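Local coordinates for protein integral membrane indolylacetylinositol arabinosyltransferase EmbB (Mycolicibacterium smegmatis MC2 155, PDB 7BVC) that probably transfers arabinose units in the cell membrane, building the arabinan of mycobacterial arabinogalactan, and binds the drug ethambutol, at residues 390-401 against 423-434; 41-49 against 474-485. One frame throughout, in Å; residues are numbered along the deposited sequence.

How the contacts relate
From the N terminus the chain runs through helix 36-39 into the loop 41-49, which leads to strand 49-55. More than 420 residues later it returns in 474-485, and contact 2 closes that loop by laying 41-49 on helix 476-479 and the turn after it. Contact 1 is nested inside: 390-401 and 423-434 lie on successive antiparallel helices, 391-411 and 415-428, the second running on into a bend. The centres of the two contacts lie about 20 Å apart, yet they meet directly where CD1 of Ile475 packs on the backbone of Ala425, Phe426 and Gly429. Together they join the N-terminal segment, predicted to span the membrane, through 474-485 to the helices beside the ethambutol pocket.

Contact 1 (390-401 against 423-434); sequences PEGQIATGALIT and TAAFTLGIQPTG
Ile394 reaches from helix 391-401 into the bend where 423-434 leaves its helix; its inner atoms share Thr427 OG1, and its branches go on to other residues. CB lies 4.1 Å from OG1 of Thr427. CG2, placed anti to the backbone N (chi1 -63°), stands between that same oxygen and the backbone of Gly434, whose CA is 4.0 Å away. CG1 lies near Thr427 OG1 and, more loosely, CG2 of Ile430, and the extended chain carries CD1 on to the tip, where it meets CG2 of Thr433 at 3.7 Å and CB of Gln431 from across.

Segments 391-401 and 423-428 run almost antiparallel (168°, axes 9.1 Å apart at closest), forming a helical hairpin in the GT-C-type, probably membrane-embedded, region of this glycosyltransferase. Gly397, without a side chain, lies opposite Thr427, their CA atoms 5.7 Å apart. One turn further on, CG2 of Thr423 fits against OG1 of Thr401 at 3.4 Å, the two side chains sliding past each other in opposite directions, and also touches Gly397 O. Thr401 OG1 bonds back to Gly397 O from above the carbonyl plane, while its own backbone N reaches that oxygen from the opposite face. The hydroxyl of Thr423 is likewise turned to its own helix, bonding to Leu419 O.

At the other end, the ring of Pro390 crosses Gln431 at about a right angle, CG to CG 3.6 Å, and its CB rests on CG2 of Ile430. Both Pro390 and Gln431 also touch Tyr320, a residue of the ethambutol pocket, and the bent side chain of Gln431 comes within about 4 Å of the bound drug.

Contact 2 (41-49 against 474-485); sequences SVSIPLLPV and VILAVVFADQTI
Pro45 lies over one face of the Phe480 ring, the two side chains crossing at about a right angle. Its CG is 3.8 Å from the ring centroid and 21° off the normal, a CH-pi contact shifted toward CD2. Val479 CG1 lies over the opposite face, so the ring is held between a proline and its own neighbour. Beside it, Ile44 points CG2 at Phe480 O, whose hydrogen-bond partner is Lys222.

Pro45 also turns CB toward CB of Ile485. Leu46 crosses Ile485 obliquely; its CB is directed away, but the CD2 branch returns to CG2 of Ile485 at 3.7 Å. With chi1 at -168°, Ile485 sets this CG2 between backbone N and carbonyl carbon, where it also meets Pro45 O at 3.5 Å.

At the start of the contact, Leu476 lays CB and CD1 against Ser41 O, with CD1 at 3.3 Å. The Ser41 hydroxyl bonds instead to Thr473 O and Gly37 O.

This is largely apolar loop packing, joining the link between the N-terminal segment, predicted to span the membrane, and strand 49-55 to the break between helices 476-479 and 485-497 of the GT-C-type membrane region.

Contact 1 (390-401 against 423-434)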
loop_
_atom_site.group_PDB
_atom_site.type_symbol
_atom_site.label_atom_id
_atom_site.label_comp_id
_atom_site.label_asym_id
_atom_site.label_seq_id
_atom_site.Cartn_x
_atom_site.Cartn_y
_atom_site.Cartn_z
ATOM N N PRO B 390 23.320 -9.010 4.778
ATOM C CA PRO B 390 24.044 -9.175 6.042
ATOM C C PRO B 390 23.141 -9.140 7.273
ATOM O O PRO B 390 23.337 -8.340 8.190
ATOM C CB PRO B 390 25.017 -7.994 6.026
ATOM C CG PRO B 390 24.258 -6.928 5.311
ATOM C CD PRO B 390 23.359 -7.615 4.306
ATOM N N GLU B 391 22.136 -10.015 7.302
ATOM C CA GLU B 391 21.280 -10.134 8.473
ATOM C C GLU B 391 21.765 -11.200 9.443
ATOM O O GLU B 391 21.678 -11.009 10.662
ATOM C CB GLU B 391 19.843 -10.447 8.050
ATOM C CG GLU B 391 19.289 -9.514 6.988
ATOM C CD GLU B 391 19.103 -8.098 7.491
ATOM O OE1 GLU B 391 18.904 -7.920 8.710
ATOM O OE2 GLU B 391 19.156 -7.160 6.668
ATOM N N GLY B 392 22.283 -12.317 8.928
ATOM C CA GLY B 392 22.830 -13.336 9.805
ATOM C C GLY B 392 24.047 -12.848 10.565
ATOM O O GLY B 392 24.242 -13.195 11.731
ATOM N N GLN B 393 24.875 -12.024 9.919
ATOM C CA GLN B 393 26.041 -11.470 10.598
ATOM C C GLN B 393 25.627 -10.549 11.738
ATOM O O GLN B 393 26.222 -10.588 12.822
ATOM C CB GLN B 393 26.923 -10.724 9.599
ATOM C CG GLN B 393 27.772 -11.624 8.721
ATOM C CD GLN B 393 26.972 -12.281 7.614
ATOM O OE1 GLN B 393 26.814 -13.500 7.587
ATOM N NE2 GLN B 393 26.464 -11.474 6.693
ATOM N N ILE B 394 24.603 -9.724 11.521
ATOM C CA ILE B 394 24.147 -8.825 12.575
ATOM C C ILE B 394 23.498 -9.611 13.707
ATOM O O ILE B 394 23.678 -9.285 14.888
ATOM C CB ILE B 394 23.196 -7.761 11.999
ATOM C CG1 ILE B 394 23.935 -6.888 10.986
ATOM C CG2 ILE B 394 22.631 -6.896 13.108
ATOM C CD1 ILE B 394 23.045 -5.913 10.262
ATOM N N ALA B 395 22.745 -10.661 13.375
ATOM C CA ALA B 395 22.171 -11.508 14.416
ATOM C C ALA B 395 23.263 -12.178 15.244
ATOM O O ALA B 395 23.174 -12.235 16.476
ATOM C CB ALA B 395 21.247 -12.554 13.796
ATOM N N THR B 396 24.311 -12.673 14.586
ATOM C CA THR B 396 25.405 -13.303 15.314
ATOM C C THR B 396 26.158 -12.297 16.174
ATOM O O THR B 396 26.565 -12.625 17.293
ATOM C CB THR B 396 26.361 -13.984 14.335
ATOM O OG1 THR B 396 25.645 -14.962 13.574
ATOM C CG2 THR B 396 27.492 -14.671 15.080
ATOM N N GLY B 397 26.331 -11.067 15.688
ATOM C CA GLY B 397 26.979 -10.051 16.502
ATOM C C GLY B 397 26.160 -9.686 17.725
ATOM O O GLY B 397 26.693 -9.559 18.834
ATOM N N ALA B 398 24.849 -9.516 17.542
ATOM C CA ALA B 398 23.971 -9.219 18.666
ATOM C C ALA B 398 23.879 -10.377 19.648
ATOM O O ALA B 398 23.591 -10.151 20.827
ATOM C CB ALA B 398 22.576 -8.853 18.161
ATOM N N LEU B 399 24.110 -11.609 19.192
ATOM C CA LEU B 399 24.142 -12.736 20.119
ATOM C C LEU B 399 25.463 -12.802 20.875
ATOM O O LEU B 399 25.481 -13.097 22.077
ATOM C CB LEU B 399 23.891 -14.041 19.364
ATOM C CG LEU B 399 23.574 -15.273 20.210
ATOM C CD1 LEU B 399 22.213 -15.135 20.866
ATOM C CD2 LEU B 399 23.631 -16.526 19.357
ATOM N N ILE B 400 26.577 -12.529 20.189
ATOM C CA ILE B 400 27.879 -12.524 20.850
ATOM C C ILE B 400 27.938 -11.428 21.905
ATOM O O ILE B 400 28.524 -11.612 22.979
ATOM C CB ILE B 400 29.008 -12.375 19.814
ATOM C CG1 ILE B 400 29.068 -13.599 18.902
ATOM C CG2 ILE B 400 30.346 -12.185 20.500
ATOM C CD1 ILE B 400 30.077 -13.471 17.788
ATOM N N THR B 401 27.330 -10.274 21.623
ATOM C CA THR B 401 27.307 -9.193 22.606
ATOM C C THR B 401 26.577 -9.620 23.876
ATOM O O THR B 401 27.063 -9.398 24.992
ATOM C CB THR B 401 26.655 -7.950 22.002
ATOM O OG1 THR B 401 27.401 -7.531 20.855
ATOM C CG2 THR B 401 26.626 -6.822 23.016
ATOM N N THR B 423 32.354 -5.239 19.963
ATOM C CA THR B 423 31.512 -6.096 19.135
ATOM C C THR B 423 30.262 -5.356 18.673
ATOM O O THR B 423 29.881 -5.437 17.498
ATOM C CB THR B 423 31.134 -7.361 19.903
ATOM O OG1 THR B 423 32.321 -8.082 20.254
ATOM C CG2 THR B 423 30.246 -8.251 19.054
ATOM N N ALA B 424 29.617 -4.622 19.581
ATOM C CA ALA B 424 28.420 -3.869 19.218
ATOM C C ALA B 424 28.739 -2.775 18.210
ATOM O O ALA B 424 27.982 -2.562 17.257
ATOM C CB ALA B 424 27.772 -3.277 20.468
ATOM N N ALA B 425 29.862 -2.077 18.395
ATOM C CA ALA B 425 30.259 -1.056 17.431
ATOM C C ALA B 425 30.505 -1.663 16.054
ATOM O O ALA B 425 30.034 -1.134 15.040
ATOM C CB ALA B 425 31.506 -0.325 17.925
ATOM N N PHE B 426 31.224 -2.786 16.000
ATOM C CA PHE B 426 31.564 -3.381 14.713
ATOM C C PHE B 426 30.334 -3.940 14.011
ATOM O O PHE B 426 30.233 -3.870 12.783
ATOM C CB PHE B 426 32.619 -4.468 14.897
ATOM C CG PHE B 426 34.023 -3.976 14.723
ATOM C CD1 PHE B 426 34.742 -3.503 15.806
ATOM C CD2 PHE B 426 34.618 -3.974 13.477
ATOM C CE1 PHE B 426 36.032 -3.043 15.647
ATOM C CE2 PHE B 426 35.907 -3.517 13.312
ATOM C CZ PHE B 426 36.616 -3.050 14.399
ATOM N N THR B 427 29.390 -4.501 14.764
ATOM C CA THR B 427 28.173 -4.992 14.131
ATOM C C THR B 427 27.182 -3.881 13.820
ATOM O O THR B 427 26.262 -4.100 13.025
ATOM C CB THR B 427 27.502 -6.053 15.001
ATOM O OG1 THR B 427 26.411 -6.638 14.283
ATOM C CG2 THR B 427 26.977 -5.438 16.258
ATOM N N LEU B 428 27.341 -2.701 14.422
ATOM C CA LEU B 428 26.584 -1.538 13.977
ATOM C C LEU B 428 27.186 -0.932 12.718
ATOM O O LEU B 428 26.461 -0.353 11.903
ATOM C CB LEU B 428 26.525 -0.492 15.092
ATOM C CG LEU B 428 25.718 0.784 14.852
ATOM C CD1 LEU B 428 24.941 1.153 16.100
ATOM C CD2 LEU B 428 26.629 1.930 14.445
ATOM N N GLY B 429 28.499 -1.060 12.545
ATOM C CA GLY B 429 29.160 -0.527 11.371
ATOM C C GLY B 429 28.930 -1.324 10.101
ATOM O O GLY B 429 29.511 -1.010 9.058
ATOM N N ILE B 430 28.082 -2.346 10.167
ATOM C CA ILE B 430 27.768 -3.158 8.993
ATOM C C ILE B 430 26.619 -2.555 8.198
ATOM O O ILE B 430 26.732 -2.333 6.991
ATOM C CB ILE B 430 27.447 -4.608 9.415
ATOM C CG1 ILE B 430 28.686 -5.298 9.983
ATOM C CG2 ILE B 430 26.903 -5.394 8.238
ATOM C CD1 ILE B 430 28.449 -6.738 10.376
ATOM N N GLN B 431 25.501 -2.290 8.862
ATOM C CA GLN B 431 24.316 -1.733 8.227
ATOM C C GLN B 431 23.629 -0.822 9.229
ATOM O O GLN B 431 23.814 -0.977 10.442
ATOM C CB GLN B 431 23.360 -2.838 7.764
ATOM C CG GLN B 431 23.761 -3.503 6.463
ATOM C CD GLN B 431 23.226 -2.772 5.252
ATOM O OE1 GLN B 431 22.119 -3.045 4.789
ATOM N NE2 GLN B 431 24.009 -1.838 4.731
ATOM N N PRO B 432 22.831 0.142 8.758
ATOM C CA PRO B 432 22.088 0.990 9.703
ATOM C C PRO B 432 21.118 0.215 10.568
ATOM O O PRO B 432 20.726 0.711 11.631
ATOM C CB PRO B 432 21.357 1.981 8.788
ATOM C CG PRO B 432 21.314 1.321 7.457
ATOM C CD PRO B 432 22.574 0.520 7.360
ATOM N N THR B 433 20.719 -0.985 10.154
ATOM C CA THR B 433 19.855 -1.839 10.954
ATOM C C THR B 433 20.611 -2.583 12.048
ATOM O O THR B 433 20.018 -3.429 12.725
ATOM C CB THR B 433 19.126 -2.841 10.055
ATOM O OG1 THR B 433 18.143 -3.544 10.823
ATOM C CG2 THR B 433 20.103 -3.840 9.466
ATOM N N GLY B 434 21.896 -2.289 12.234
ATOM C CA GLY B 434 22.696 -2.876 13.286
ATOM C C GLY B 434 22.491 -2.276 14.655
ATOM O O GLY B 434 23.209 -2.632 15.592
#

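Contact 2 (41-49 against 474-485)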
loop_
_atom_site.group_PDB
_atom_site.type_symbol
_atom_site.label_atom_id
_atom_site.label_comp_id
_atom_site.label_asym_id
_atom_site.label_seq_id
_atom_site.Cartn_x
_atom_site.Cartn_y
_atom_site.Cartn_z
ATOM N N SER B 41 41.168 8.463 17.444
ATOM C CA SER B 41 40.123 7.907 16.596
ATOM C C SER B 41 39.146 8.960 16.100
ATOM O O SER B 41 38.514 8.753 15.059
ATOM C CB SER B 41 39.357 6.822 17.348
ATOM O OG SER B 41 40.193 5.718 17.648
ATOM N N VAL B 42 39.000 10.075 16.818
ATOM C CA VAL B 42 38.127 11.154 16.366
ATOM C C VAL B 42 38.816 12.078 15.376
ATOM O O VAL B 42 38.151 12.936 14.776
ATOM C CB VAL B 42 37.598 11.974 17.559
ATOM C CG1 VAL B 42 36.965 11.058 18.588
ATOM C CG2 VAL B 42 38.721 12.786 18.182
ATOM N N SER B 43 40.125 11.929 15.179
ATOM C CA SER B 43 40.868 12.731 14.219
ATOM C C SER B 43 41.058 12.031 12.880
ATOM O O SER B 43 41.538 12.664 11.935
ATOM C CB SER B 43 42.237 13.113 14.791
ATOM O OG SER B 43 43.041 11.964 14.990
ATOM N N ILE B 44 40.703 10.748 12.779
ATOM C CA ILE B 44 40.805 10.053 11.493
ATOM C C ILE B 44 39.880 10.660 10.449
ATOM O O ILE B 44 40.317 10.846 9.304
ATOM C CB ILE B 44 40.592 8.544 11.686
ATOM C CG1 ILE B 44 41.510 8.014 12.785
ATOM C CG2 ILE B 44 40.849 7.801 10.389
ATOM C CD1 ILE B 44 42.977 8.162 12.467
ATOM N N PRO B 45 38.617 10.988 10.742
ATOM C CA PRO B 45 37.798 11.669 9.727
ATOM C C PRO B 45 38.334 13.028 9.319
ATOM O O PRO B 45 37.909 13.555 8.284
ATOM C CB PRO B 45 36.430 11.796 10.407
ATOM C CG PRO B 45 36.402 10.705 11.400
ATOM C CD PRO B 45 37.803 10.593 11.907
ATOM N N LEU B 46 39.251 13.612 10.083
ATOM C CA LEU B 46 39.789 14.939 9.802
ATOM C C LEU B 46 41.303 14.824 9.661
ATOM O O LEU B 46 42.042 15.078 10.614
ATOM C CB LEU B 46 39.415 15.908 10.924
ATOM C CG LEU B 46 37.924 16.085 11.206
ATOM C CD1 LEU B 46 37.707 16.945 12.437
ATOM C CD2 LEU B 46 37.228 16.678 10.005
ATOM N N LEU B 47 41.765 14.477 8.458
ATOM C CA LEU B 47 43.188 14.303 8.201
ATOM C C LEU B 47 43.397 14.356 6.700
ATOM O O LEU B 47 42.517 13.901 5.955
ATOM C CB LEU B 47 43.711 12.978 8.770
ATOM C CG LEU B 47 44.316 13.007 10.178
ATOM C CD1 LEU B 47 44.623 11.606 10.677
ATOM C CD2 LEU B 47 45.560 13.875 10.230
ATOM N N PRO B 48 44.517 14.896 6.218
ATOM C CA PRO B 48 44.687 15.073 4.773
ATOM C C PRO B 48 44.624 13.755 4.016
ATOM O O PRO B 48 45.044 12.706 4.509
ATOM C CB PRO B 48 46.074 15.717 4.653
ATOM C CG PRO B 48 46.755 15.402 5.938
ATOM C CD PRO B 48 45.679 15.390 6.971
ATOM N N VAL B 49 44.080 13.825 2.803
ATOM C CA VAL B 49 43.980 12.684 1.905
ATOM C C VAL B 49 44.325 13.159 0.502
ATOM O O VAL B 49 44.180 14.340 0.174
ATOM C CB VAL B 49 42.574 12.039 1.954
ATOM C CG1 VAL B 49 41.574 12.869 1.169
ATOM C CG2 VAL B 49 42.616 10.615 1.442
ATOM N N VAL B 474 36.803 2.978 18.354
ATOM C CA VAL B 474 37.857 2.381 17.538
ATOM C C VAL B 474 37.384 2.011 16.144
ATOM O O VAL B 474 38.218 1.811 15.242
ATOM C CB VAL B 474 38.455 1.145 18.247
ATOM C CG1 VAL B 474 37.454 0.003 18.269
ATOM C CG2 VAL B 474 39.773 0.719 17.607
ATOM N N ILE B 475 36.076 1.927 15.891
ATOM C CA ILE B 475 35.586 1.608 14.556
ATOM C C ILE B 475 35.711 2.778 13.597
ATOM O O ILE B 475 35.518 2.599 12.390
ATOM C CB ILE B 475 34.121 1.130 14.611
ATOM C CG1 ILE B 475 33.757 0.381 13.326
ATOM C CG2 ILE B 475 33.185 2.303 14.838
ATOM C CD1 ILE B 475 32.336 -0.077 13.263
ATOM N N LEU B 476 36.015 3.978 14.093
ATOM C CA LEU B 476 36.225 5.105 13.193
ATOM C C LEU B 476 37.442 4.903 12.303
ATOM O O LEU B 476 37.417 5.313 11.138
ATOM C CB LEU B 476 36.364 6.401 13.991
ATOM C CG LEU B 476 35.127 6.825 14.786
ATOM C CD1 LEU B 476 35.298 8.221 15.355
ATOM C CD2 LEU B 476 33.883 6.748 13.920
ATOM N N ALA B 477 38.489 4.256 12.816
ATOM C CA ALA B 477 39.683 3.971 12.035
ATOM C C ALA B 477 39.447 2.944 10.940
ATOM O O ALA B 477 40.271 2.838 10.026
ATOM C CB ALA B 477 40.808 3.489 12.953
ATOM N N VAL B 478 38.356 2.188 11.008
ATOM C CA VAL B 478 38.000 1.233 9.970
ATOM C C VAL B 478 36.951 1.807 9.026
ATOM O O VAL B 478 36.979 1.542 7.824
ATOM C CB VAL B 478 37.513 -0.084 10.613
ATOM C CG1 VAL B 478 37.077 -1.078 9.551
ATOM C CG2 VAL B 478 38.602 -0.676 11.490
ATOM N N VAL B 479 36.032 2.610 9.562
ATOM C CA VAL B 479 34.996 3.224 8.741
ATOM C C VAL B 479 35.592 4.296 7.836
ATOM O O VAL B 479 35.241 4.393 6.654
ATOM C CB VAL B 479 33.885 3.793 9.641
ATOM C CG1 VAL B 479 32.966 4.690 8.844
ATOM C CG2 VAL B 479 33.099 2.664 10.286
ATOM N N PHE B 480 36.505 5.106 8.366
ATOM C CA PHE B 480 37.083 6.227 7.628
ATOM C C PHE B 480 38.485 5.917 7.128
ATOM O O PHE B 480 39.360 6.788 7.124
ATOM C CB PHE B 480 37.087 7.479 8.496
ATOM C CG PHE B 480 35.721 8.049 8.738
ATOM C CD1 PHE B 480 35.111 8.841 7.784
ATOM C CD2 PHE B 480 35.048 7.788 9.914
ATOM C CE1 PHE B 480 33.856 9.364 8.003
ATOM C CE2 PHE B 480 33.792 8.309 10.138
ATOM C CZ PHE B 480 33.195 9.098 9.181
ATOM N N ALA B 481 38.727 4.676 6.703
ATOM C CA ALA B 481 40.043 4.317 6.186
ATOM C C ALA B 481 40.272 4.920 4.806
ATOM O O ALA B 481 41.301 5.556 4.558
ATOM C CB ALA B 481 40.192 2.798 6.144
ATOM N N ASP B 482 39.321 4.728 3.893
ATOM C CA ASP B 482 39.427 5.271 2.545
ATOM C C ASP B 482 38.625 6.548 2.343
ATOM O O ASP B 482 39.051 7.416 1.576
ATOM C CB ASP B 482 38.971 4.227 1.517
ATOM C CG ASP B 482 39.436 4.551 0.110
ATOM O OD1 ASP B 482 40.614 4.287 -0.205
ATOM O OD2 ASP B 482 38.623 5.066 -0.686
ATOM N N GLN B 483 37.488 6.688 3.015
ATOM C CA GLN B 483 36.582 7.801 2.775
ATOM C C GLN B 483 36.958 8.984 3.670
ATOM O O GLN B 483 38.013 8.992 4.308
ATOM C CB GLN B 483 35.134 7.344 2.979
ATOM C CG GLN B 483 34.534 6.660 1.764
ATOM C CD GLN B 483 34.731 7.459 0.493
ATOM O OE1 GLN B 483 34.442 8.654 0.447
ATOM N NE2 GLN B 483 35.234 6.803 -0.545
ATOM N N THR B 484 36.090 9.992 3.723
ATOM C CA THR B 484 36.352 11.236 4.428
ATOM C C THR B 484 35.012 11.798 4.882
ATOM O O THR B 484 33.972 11.522 4.279
ATOM C CB THR B 484 37.116 12.216 3.521
ATOM O OG1 THR B 484 38.437 11.712 3.285
ATOM C CG2 THR B 484 37.233 13.589 4.140
ATOM N N ILE B 485 35.038 12.580 5.966
ATOM C CA ILE B 485 33.796 13.100 6.535
ATOM C C ILE B 485 33.050 13.976 5.535
ATOM O O ILE B 485 31.813 13.990 5.514
ATOM C CB ILE B 485 34.086 13.849 7.854
ATOM C CG1 ILE B 485 32.785 14.144 8.603
ATOM C CG2 ILE B 485 34.870 15.127 7.602
ATOM C CD1 ILE B 485 32.061 12.907 9.073
#